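Local coordinates for putative cytoplasmic protein (Salmonella enterica subsp. enterica serovar Typhimurium, PDB 4IQN), which is of unknown function and belongs to the uncharacterised family DUF5066, at residues N146-M154 with A162-L170. Numbering follows the deposited sequence.
Sequences NGEYPIARM and AESSLVEYL
Arg153 grips the carboxylate of Glu163 side-on in a two-pronged salt bridge: NE donates to OE1 at 3.0 Å and NH2 to OE2 at 2.7 Å. Both oxygens offer their syn lone pairs, and the two flat groups lie nearly coplanar, 27° apart. Arginine suits the place because it presents two N-H groups side by side in one plane, on an extended chain long enough to reach the acid, with CD packed on Ala162 CB. Glu163 bends back at chi2 (85°) to meet it; NH1 binds Gln134. The backbones are joined by two hydrogen bonds, Ile151 N to Glu163 O and Ala162 N to Ile151 O. They end the ladder of hairpin 151-155/158-161 in a beta bulge, Ala162 and Glu163 opposite Ile151, where the chain leaves for helix 166-174. Ser165 is the N-cap: its short hydroxyl folds back to accept weak bonds from first-turn N-H groups of Val167 and Glu168, which lack a preceding helical carbonyl. Ser164 gives both N and OG to Glu168 OE1, from opposite faces of the carboxylate. A water donates to Glu148 OE1 and Tyr149 O and accepts from Leu166 N, linking loop 148-149 to the helix's first turn; Ser54 also bonds Glu148 OE1. Isoleucine's branches divide: Ile151 CG1 lies 3.3 Å from Ser165 C and CD1 4.2 Å from Leu166 CB, while CG2 rests 3.6 Å from Glu163 OE1. Farther out, Glu148 CB packs 3.5 Å from Ser165 CB, and Arg153 NH2 lies at the edge of the Tyr169 ring, whose OH bonds His130.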
# COMPACT_ATOMS: atom_id res chain seq x y z
N ASN A 146 2.78 1.01 -16.83
CA ASN A 146 3.38 2.22 -16.23
C ASN A 146 4.32 1.91 -15.08
O ASN A 146 4.78 2.82 -14.38
CB ASN A 146 2.30 3.14 -15.66
CG ASN A 146 1.30 3.58 -16.68
OD1 ASN A 146 0.07 3.57 -16.43
ND2 ASN A 146 1.77 3.99 -17.80
N GLY A 147 4.60 0.63 -14.84
CA GLY A 147 5.47 0.26 -13.73
C GLY A 147 4.84 0.35 -12.36
O GLY A 147 5.53 0.59 -11.38
N GLU A 148 3.52 0.17 -12.28
CA GLU A 148 2.79 0.27 -11.03
C GLU A 148 2.21 -1.07 -10.60
O GLU A 148 1.90 -1.90 -11.43
CB GLU A 148 1.64 1.29 -11.15
CG GLU A 148 2.16 2.69 -11.42
CD GLU A 148 3.00 3.28 -10.26
OE1 GLU A 148 2.70 2.97 -9.06
OE2 GLU A 148 3.96 4.06 -10.56
N TYR A 149 2.04 -1.22 -9.30
CA TYR A 149 1.30 -2.32 -8.71
C TYR A 149 -0.10 -1.84 -8.30
O TYR A 149 -0.33 -0.65 -8.11
CB TYR A 149 1.98 -2.84 -7.47
CG TYR A 149 3.30 -3.51 -7.70
CD1 TYR A 149 3.37 -4.74 -8.30
CD2 TYR A 149 4.49 -2.88 -7.30
CE1 TYR A 149 4.62 -5.36 -8.47
CE2 TYR A 149 5.72 -3.48 -7.50
CZ TYR A 149 5.77 -4.72 -8.09
OH TYR A 149 6.95 -5.37 -8.31
N PRO A 150 -1.02 -2.78 -8.08
CA PRO A 150 -2.35 -2.33 -7.59
C PRO A 150 -2.31 -1.83 -6.15
O PRO A 150 -1.36 -2.08 -5.41
CB PRO A 150 -3.20 -3.59 -7.66
CG PRO A 150 -2.42 -4.59 -8.41
CD PRO A 150 -0.98 -4.23 -8.27
N ILE A 151 -3.36 -1.12 -5.75
CA ILE A 151 -3.61 -0.79 -4.36
C ILE A 151 -4.67 -1.74 -3.80
O ILE A 151 -5.64 -2.08 -4.49
CB ILE A 151 -4.12 0.66 -4.26
CG1 ILE A 151 -2.98 1.61 -4.69
CG2 ILE A 151 -4.64 1.00 -2.87
CD1 ILE A 151 -1.85 1.69 -3.68
N ALA A 152 -4.46 -2.17 -2.57
CA ALA A 152 -5.46 -2.92 -1.81
C ALA A 152 -5.90 -2.07 -0.62
O ALA A 152 -5.10 -1.27 -0.09
CB ALA A 152 -4.91 -4.22 -1.33
N ARG A 153 -7.15 -2.27 -0.21
CA ARG A 153 -7.72 -1.63 0.95
C ARG A 153 -8.22 -2.65 1.95
O ARG A 153 -8.65 -3.75 1.57
CB ARG A 153 -8.89 -0.68 0.54
CG ARG A 153 -8.43 0.57 -0.14
CD ARG A 153 -9.60 1.40 -0.62
NE ARG A 153 -9.19 2.68 -1.15
CZ ARG A 153 -9.21 3.84 -0.48
NH1 ARG A 153 -9.65 3.92 0.76
NH2 ARG A 153 -8.82 4.94 -1.07
N MSE A 154 -8.18 -2.29 3.23
CA MSE A 154 -8.75 -3.12 4.29
C MSE A 154 -9.53 -2.27 5.25
O MSE A 154 -9.06 -1.26 5.76
CB MSE A 154 -7.68 -3.96 4.96
CG MSE A 154 -8.21 -4.74 6.15
SE MSE A 154 -6.75 -5.83 6.79
CE MSE A 154 -7.84 -7.25 7.57
N ALA A 162 -8.44 -2.22 -4.92
CA ALA A 162 -9.11 -0.95 -5.05
C ALA A 162 -8.51 -0.12 -6.24
O ALA A 162 -8.67 -0.53 -7.41
CB ALA A 162 -9.09 -0.25 -3.71
N GLU A 163 -7.84 1.00 -5.97
CA GLU A 163 -7.24 1.81 -7.02
C GLU A 163 -6.26 1.02 -7.90
O GLU A 163 -5.65 0.02 -7.46
CB GLU A 163 -6.56 3.03 -6.43
CG GLU A 163 -7.45 4.10 -5.80
CD GLU A 163 -7.85 3.87 -4.35
OE1 GLU A 163 -7.68 2.78 -3.77
OE2 GLU A 163 -8.38 4.85 -3.74
N SER A 164 -6.14 1.48 -9.14
CA SER A 164 -5.31 0.87 -10.16
C SER A 164 -3.83 0.91 -9.70
O SER A 164 -3.09 -0.01 -10.00
CB SER A 164 -5.42 1.56 -11.51
OG SER A 164 -5.07 2.93 -11.47
N SER A 165 -3.46 1.96 -8.96
CA SER A 165 -2.11 2.18 -8.48
C SER A 165 -2.06 3.27 -7.45
O SER A 165 -3.04 4.01 -7.24
CB SER A 165 -1.23 2.61 -9.64
OG SER A 165 -1.52 3.93 -10.10
N LEU A 166 -0.87 3.44 -6.84
CA LEU A 166 -0.58 4.56 -5.97
C LEU A 166 -0.79 5.93 -6.68
O LEU A 166 -1.15 6.92 -6.02
CB LEU A 166 0.86 4.44 -5.43
CG LEU A 166 1.24 5.43 -4.32
CD1 LEU A 166 0.32 5.31 -3.12
CD2 LEU A 166 2.70 5.22 -3.92
N VAL A 167 -0.57 5.98 -7.99
CA VAL A 167 -0.80 7.19 -8.76
C VAL A 167 -2.29 7.59 -8.69
O VAL A 167 -2.60 8.72 -8.34
CB VAL A 167 -0.35 7.04 -10.23
CG1 VAL A 167 -0.66 8.27 -11.06
CG2 VAL A 167 1.16 6.76 -10.29
N GLU A 168 -3.18 6.67 -8.97
CA GLU A 168 -4.61 6.94 -8.87
C GLU A 168 -4.99 7.32 -7.43
O GLU A 168 -5.74 8.28 -7.21
CB GLU A 168 -5.43 5.75 -9.34
CG GLU A 168 -6.94 5.96 -9.20
CD GLU A 168 -7.81 4.91 -9.83
OE1 GLU A 168 -7.31 3.83 -10.23
OE2 GLU A 168 -9.04 5.16 -9.92
N TYR A 169 -4.47 6.58 -6.45
CA TYR A 169 -4.74 6.86 -5.06
C TYR A 169 -4.37 8.30 -4.72
O TYR A 169 -5.17 9.06 -4.14
CB TYR A 169 -4.02 5.84 -4.14
CG TYR A 169 -4.04 6.21 -2.69
CD1 TYR A 169 -5.15 5.93 -1.89
CD2 TYR A 169 -2.97 6.89 -2.10
CE1 TYR A 169 -5.19 6.29 -0.56
CE2 TYR A 169 -2.98 7.24 -0.77
CZ TYR A 169 -4.09 6.95 0.02
OH TYR A 169 -4.13 7.33 1.35
N LEU A 170 -3.16 8.72 -5.10
CA LEU A 170 -2.71 10.05 -4.74
C LEU A 170 -3.45 11.18 -5.47
O LEU A 170 -3.72 12.23 -4.86
CB LEU A 170 -1.19 10.19 -4.94
CG LEU A 170 -0.40 9.44 -3.89
CD1 LEU A 170 1.08 9.59 -4.24
CD2 LEU A 170 -0.64 9.94 -2.47
O HOH W 1 1.33 1.46 -7.32